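Local coordinates for protein contact-dependent inhibitor A (Escherichia coli NC101, PDB 5I4Q) that probably acts as the toxic C-terminal domain of a contact-dependent growth inhibition effector, delivered into neighbouring bacteria and held in check by its cognate immunity protein, at residues T18-K23 with Q43-L48; P52-D57 with L65-A70. All coordinates share one frame; numbering follows the deposited sequence.

Interaction 1: T18-K23 with Q43-L48; sequences TVDGMK and QAREVL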
loop_
_atom_site.group_PDB
_atom_site.type_symbol
_atom_site.label_atom_id
_atom_site.label_comp_id
_atom_site.label_asym_id
_atom_site.label_seq_id
_atom_site.Cartn_x
_atom_site.Cartn_y
_atom_site.Cartn_z
ATOM N N THR A 18 26.413 -26.818 -1.630
ATOM C CA THR A 18 27.457 -26.807 -0.635
ATOM C C THR A 18 28.505 -25.809 -1.019
ATOM O O THR A 18 28.803 -25.664 -2.201
ATOM C CB THR A 18 28.124 -28.223 -0.501
ATOM O OG1 THR A 18 28.697 -28.583 -1.753
ATOM C CG2 THR A 18 27.129 -29.337 -0.171
ATOM N N VAL A 19 29.071 -25.134 -0.020
ATOM C CA VAL A 19 30.198 -24.209 -0.213
ATOM C C VAL A 19 30.701 -23.726 1.155
ATOM O O VAL A 19 29.870 -23.501 2.059
ATOM C CB VAL A 19 29.801 -23.006 -1.088
ATOM C CG1 VAL A 19 28.749 -22.185 -0.397
ATOM C CG2 VAL A 19 30.996 -22.104 -1.416
ATOM N N ASP A 20 32.039 -23.590 1.299
ATOM C CA ASP A 20 32.689 -23.047 2.522
ATOM C C ASP A 20 32.317 -23.845 3.780
ATOM O O ASP A 20 32.176 -23.301 4.889
ATOM C CB ASP A 20 32.274 -21.581 2.707
ATOM C CG ASP A 20 33.325 -20.711 3.419
ATOM O OD1 ASP A 20 34.523 -21.077 3.478
ATOM O OD2 ASP A 20 32.933 -19.617 3.902
ATOM N N GLY A 21 32.121 -25.139 3.606
ATOM C CA GLY A 21 31.701 -25.967 4.722
ATOM C C GLY A 21 30.249 -25.800 5.172
ATOM O O GLY A 21 29.870 -26.334 6.212
HETATM N N MSE A 22 29.432 -25.065 4.410
HETATM C CA MSE A 22 28.002 -24.972 4.687
HETATM C C MSE A 22 27.218 -25.740 3.654
HETATM O O MSE A 22 27.648 -25.900 2.502
HETATM C CB MSE A 22 27.551 -23.533 4.629
HETATM C CG MSE A 22 28.111 -22.666 5.753
HETATM SE SE MSE A 22 27.685 -20.749 5.422
HETATM C CE MSE A 22 29.008 -20.284 4.023
ATOM N N LYS A 23 26.020 -26.193 4.026
ATOM C CA LYS A 23 25.160 -26.779 3.031
ATOM C C LYS A 23 23.699 -26.573 3.327
ATOM O O LYS A 23 23.294 -26.439 4.475
ATOM C CB LYS A 23 25.510 -28.260 2.800
ATOM C CG LYS A 23 24.841 -29.257 3.712
ATOM C CD LYS A 23 25.345 -30.674 3.392
ATOM C CE LYS A 23 24.875 -31.697 4.432
ATOM N NZ LYS A 23 25.489 -33.049 4.253
ATOM N N GLN A 43 23.658 -15.084 4.479
ATOM C CA GLN A 43 22.923 -14.993 5.766
ATOM C C GLN A 43 23.543 -15.914 6.834
ATOM O O GLN A 43 23.761 -15.513 7.992
ATOM C CB GLN A 43 21.452 -15.364 5.609
ATOM C CG GLN A 43 20.612 -14.488 4.668
ATOM C CD GLN A 43 19.183 -15.038 4.529
ATOM O OE1 GLN A 43 18.523 -15.350 5.539
ATOM N NE2 GLN A 43 18.698 -15.171 3.289
ATOM N N ALA A 44 23.794 -17.168 6.475
ATOM C CA ALA A 44 24.255 -18.168 7.474
ATOM C C ALA A 44 25.661 -17.819 7.966
ATOM O O ALA A 44 25.991 -17.964 9.142
ATOM C CB ALA A 44 24.250 -19.566 6.861
ATOM N N ARG A 45 26.496 -17.370 7.058
ATOM C CA ARG A 45 27.813 -16.906 7.445
ATOM C C ARG A 45 27.743 -15.726 8.401
ATOM O O ARG A 45 28.482 -15.672 9.403
ATOM C CB ARG A 45 28.637 -16.540 6.217
ATOM C CG ARG A 45 30.059 -16.057 6.531
ATOM C CD ARG A 45 30.902 -15.991 5.258
ATOM N NE ARG A 45 30.427 -14.935 4.393
ATOM C CZ ARG A 45 30.849 -14.717 3.152
ATOM N NH1 ARG A 45 31.799 -15.488 2.615
ATOM N NH2 ARG A 45 30.315 -13.714 2.443
ATOM N N GLU A 46 26.850 -14.792 8.131
ATOM C CA GLU A 46 26.662 -13.690 9.080
ATOM C C GLU A 46 26.343 -14.240 10.456
ATOM O O GLU A 46 26.875 -13.774 11.461
ATOM C CB GLU A 46 25.558 -12.707 8.648
ATOM C CG GLU A 46 25.937 -11.821 7.460
ATOM C CD GLU A 46 27.260 -11.068 7.672
ATOM O OE1 GLU A 46 27.311 -10.200 8.535
ATOM O OE2 GLU A 46 28.260 -11.357 7.010
ATOM N N VAL A 47 25.483 -15.247 10.516
ATOM C CA VAL A 47 25.137 -15.766 11.844
ATOM C C VAL A 47 26.385 -16.361 12.515
ATOM O O VAL A 47 26.636 -16.122 13.678
ATOM C CB VAL A 47 24.004 -16.805 11.781
ATOM C CG1 VAL A 47 23.721 -17.353 13.165
ATOM C CG2 VAL A 47 22.733 -16.164 11.221
ATOM N N LEU A 48 27.127 -17.170 11.762
ATOM C CA LEU A 48 28.240 -17.908 12.299
ATOM C C LEU A 48 29.322 -16.927 12.790
ATOM O O LEU A 48 29.987 -17.224 13.742
ATOM C CB LEU A 48 28.815 -18.879 11.254
ATOM C CG LEU A 48 27.969 -20.116 10.978
ATOM C CD1 LEU A 48 28.577 -20.934 9.848
ATOM C CD2 LEU A 48 27.842 -21.015 12.210
#

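Interaction 2: P52-D57 with L65-A70; sequences PKIEPD and LRYEGA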
loop_
_atom_site.group_PDB
_atom_site.type_symbol
_atom_site.label_atom_id
_atom_site.label_comp_id
_atom_site.label_asym_id
_atom_site.label_seq_id
_atom_site.Cartn_x
_atom_site.Cartn_y
_atom_site.Cartn_z
ATOM N N PRO A 52 27.400 -15.912 17.791
ATOM C CA PRO A 52 26.002 -16.215 18.075
ATOM C C PRO A 52 25.784 -16.931 19.416
ATOM O O PRO A 52 26.688 -17.588 19.911
ATOM C CB PRO A 52 25.612 -17.115 16.898
ATOM C CG PRO A 52 26.914 -17.749 16.463
ATOM C CD PRO A 52 27.978 -16.734 16.705
ATOM N N LYS A 53 24.598 -16.759 19.997
ATOM C CA LYS A 53 24.118 -17.541 21.120
ATOM C C LYS A 53 23.784 -18.933 20.585
ATOM O O LYS A 53 23.034 -19.077 19.613
ATOM C CB LYS A 53 22.879 -16.869 21.668
ATOM C CG LYS A 53 22.139 -17.583 22.786
ATOM C CD LYS A 53 21.174 -16.601 23.468
ATOM C CE LYS A 53 21.920 -15.487 24.246
ATOM N NZ LYS A 53 21.097 -14.285 24.600
ATOM N N ILE A 54 24.344 -19.957 21.202
ATOM C CA ILE A 54 24.239 -21.303 20.715
ATOM C C ILE A 54 23.566 -22.125 21.783
ATOM O O ILE A 54 23.940 -22.050 22.927
ATOM C CB ILE A 54 25.627 -21.865 20.370
ATOM C CG1 ILE A 54 26.298 -20.949 19.348
ATOM C CG2 ILE A 54 25.495 -23.274 19.820
ATOM C CD1 ILE A 54 27.672 -21.355 18.869
ATOM N N GLU A 55 22.530 -22.873 21.397
ATOM C CA GLU A 55 21.778 -23.737 22.301
ATOM C C GLU A 55 21.378 -25.021 21.546
ATOM O O GLU A 55 21.470 -25.077 20.308
ATOM C CB GLU A 55 20.517 -23.053 22.818
ATOM C CG GLU A 55 20.690 -21.731 23.539
ATOM C CD GLU A 55 19.370 -20.946 23.625
ATOM O OE1 GLU A 55 19.202 -20.192 24.614
ATOM O OE2 GLU A 55 18.497 -21.070 22.712
ATOM N N PRO A 56 20.904 -26.054 22.281
ATOM C CA PRO A 56 20.360 -27.223 21.575
ATOM C C PRO A 56 19.153 -26.844 20.726
ATOM O O PRO A 56 18.443 -25.930 21.097
ATOM C CB PRO A 56 19.939 -28.163 22.713
ATOM C CG PRO A 56 20.723 -27.705 23.914
ATOM C CD PRO A 56 20.814 -26.216 23.746
ATOM N N ASP A 57 18.924 -27.540 19.617
ATOM C CA ASP A 57 17.657 -27.369 18.891
ATOM C C ASP A 57 16.472 -27.564 19.851
ATOM O O ASP A 57 16.305 -28.644 20.381
ATOM C CB ASP A 57 17.585 -28.377 17.759
ATOM C CG ASP A 57 16.276 -28.278 16.935
ATOM O OD1 ASP A 57 15.467 -27.347 17.172
ATOM O OD2 ASP A 57 16.068 -29.149 16.033
ATOM N N LEU A 65 21.726 -27.605 16.292
ATOM C CA LEU A 65 21.698 -26.584 17.344
ATOM C C LEU A 65 21.003 -25.335 16.845
ATOM O O LEU A 65 20.969 -25.055 15.654
ATOM C CB LEU A 65 23.123 -26.203 17.764
ATOM C CG LEU A 65 24.020 -27.360 18.153
ATOM C CD1 LEU A 65 25.486 -27.001 17.969
ATOM C CD2 LEU A 65 23.692 -27.738 19.584
ATOM N N ARG A 66 20.482 -24.560 17.784
ATOM C CA ARG A 66 19.967 -23.257 17.472
ATOM C C ARG A 66 21.013 -22.170 17.710
ATOM O O ARG A 66 21.493 -22.020 18.815
ATOM C CB ARG A 66 18.784 -22.982 18.325
ATOM C CG ARG A 66 17.931 -21.821 17.865
ATOM C CD ARG A 66 17.217 -21.260 19.083
ATOM N NE ARG A 66 16.294 -20.181 18.735
ATOM C CZ ARG A 66 16.459 -18.887 19.031
ATOM N NH1 ARG A 66 17.538 -18.447 19.692
ATOM N NH2 ARG A 66 15.534 -18.015 18.638
ATOM N N TYR A 67 21.282 -21.387 16.659
ATOM C CA TYR A 67 22.178 -20.266 16.676
ATOM C C TYR A 67 21.378 -18.975 16.478
ATOM O O TYR A 67 20.479 -18.890 15.602
ATOM C CB TYR A 67 23.147 -20.360 15.505
ATOM C CG TYR A 67 24.241 -21.375 15.606
ATOM C CD1 TYR A 67 23.959 -22.741 15.722
ATOM C CD2 TYR A 67 25.579 -20.994 15.497
ATOM C CE1 TYR A 67 24.985 -23.684 15.762
ATOM C CE2 TYR A 67 26.601 -21.931 15.535
ATOM C CZ TYR A 67 26.295 -23.273 15.675
ATOM O OH TYR A 67 27.301 -24.192 15.728
ATOM N N GLU A 68 21.717 -17.952 17.244
ATOM C CA GLU A 68 21.045 -16.681 17.128
ATOM C C GLU A 68 22.037 -15.527 17.089
ATOM O O GLU A 68 22.811 -15.350 18.012
ATOM C CB GLU A 68 20.101 -16.478 18.293
ATOM C CG GLU A 68 19.183 -15.260 18.095
ATOM C CD GLU A 68 18.055 -15.180 19.114
ATOM O OE1 GLU A 68 17.958 -16.101 19.970
ATOM O OE2 GLU A 68 17.280 -14.196 19.073
ATOM N N GLY A 69 21.984 -14.730 16.036
ATOM C CA GLY A 69 22.870 -13.619 15.874
ATOM C C GLY A 69 22.613 -12.945 14.552
ATOM O O GLY A 69 21.947 -13.496 13.714
ATOM N N ALA A 70 23.105 -11.732 14.409
ATOM C CA ALA A 70 22.932 -10.916 13.222
ATOM C C ALA A 70 21.488 -10.737 12.795
ATOM O O ALA A 70 21.176 -10.622 11.611
ATOM C CB ALA A 70 23.749 -11.498 12.083
#

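Interaction 1: T18-K23 with Q43-L48
M22, the residue whose side chain carries the hairpin tip onto A44, R45 and L48, gives its backbone N to V19 O over 2.9 Å. The reverse bond, from V19 N to M22 O, closes the pair at 3.0 Å, so the two-residue loop D20-G21 is a tight type I' turn, both loop residues having positive phi. The turn joins strands 16-19 and 22-25 and presents M22 to helix 40-48. No hydrogen bond crosses between hairpin and helix; the junction is apolar and carried mainly by the M22 side chain. M22 is a selenomethionine with CG opposite its carbonyl carbon (chi1 -68°), and the chain then runs extended through chi2, which carries SE to 3.9 Å from A44 CB and also 3.9 Å from R45 N. A bend at chi3 (-77°) turns the terminal CE toward R45 CB, at 4.4 Å. Nearer the root of the same side chain, M22 CG meets the CD1 branch of L48 at 4.5 Å. A44 and L48 stand one helical turn apart, linked by the bond from L48 N to A44 O, and together offer M22 a single flank of the helix. F41, nearly one turn before A44, also touches M22. At the exposed turn, D20 OD2 comes near the plane of the R45 guanidinium, at its edge, but 4.5 Å from R45 NH1, too far for a salt bridge; R45 NH1 has its firm partner in an acidic side chain of the chain of another protein. The chemistry therefore divides the contact: apolar packing of the M22 chain on A44 and L48, completed by F41, joins hairpin to helix, and the weak D20-R45 attraction at most biases an arginine that is chiefly engaged in the assembly.

Interaction 2: P52-D57 with L65-A70
E55 and R66 exchange two backbone hydrogen bonds, R66 N to E55 O at 2.8 Å and E55 N to R66 O at 2.9 Å. A second such pair links K53 and E68, with E68 N reaching K53 O at 2.9 Å. Strands 53-56 and 65-69 thus form an antiparallel hairpin, their short axes 159° apart, and between the two hydrogen-bonded pairs sits I54 with Y67, a non-hydrogen-bonded pair. CA-H...O contacts accompany the pairing there, Y67 CA to K53 O and I54 CA to R66 O. On the face bearing K53, E55, R66 and E68 the side chains are charged. R66 has CG opposite its backbone N (chi1 -165°) and stays extended to NE, which places its guanidinium beside the E55 side chain, the two flat groups turned 43° apart; E55 OE2 is still 4.1 Å from R66 NH1, so the attraction is loose. R66 forms a salt bridge with E73 on strand 72-77; its approach to E68 is implausibly short, and the exact length is doubtful. The opposite face is apolar. I54 CG1 lies over one face of the Y67 ring, 4.1 Å from its centroid, in a CH-pi contact, and I54 CD1 runs on to Y67 CE2 at 3.5 Å. P52 CG comes to the edge of that ring instead, 3.6 Å from Y67 CD2, while I54 CG2 meets L65 CD1. Beyond the strand, D57 forms a salt bridge with R85 of the immunity protein chain, and R66 packs on Y81 of that chain. The hairpin consequently has two chemistries: R66 lies among carboxylates, with E73 its salt-bridge partner and E55 only nearby, whereas P52 and I54 probably limit rotation of the Y67 ring together with Y76, edge-to-face, and V47 and L48.

Helix 40-48 connects the two contacts. Interaction 1 sets it against the hairpin of the three-stranded sheet; interaction 2 forms the outer hairpin of the four-stranded sheet, with centres about 14 Å apart. They come in series along the chain, the helix followed, after a short loop, by strand 53-56. They also touch: L48 CD2 packs 3.7 Å from Y67 CE2, and V47 CG1 lies 3.9 Å from Y67 CB. Helix 40-48 thus packs on both sheets, A44 and L48 serving each, and the sheets also meet through K23. Another protein reaches both contacts, mainly interaction 1; the immunity protein reaches D57 and R66 of interaction 2.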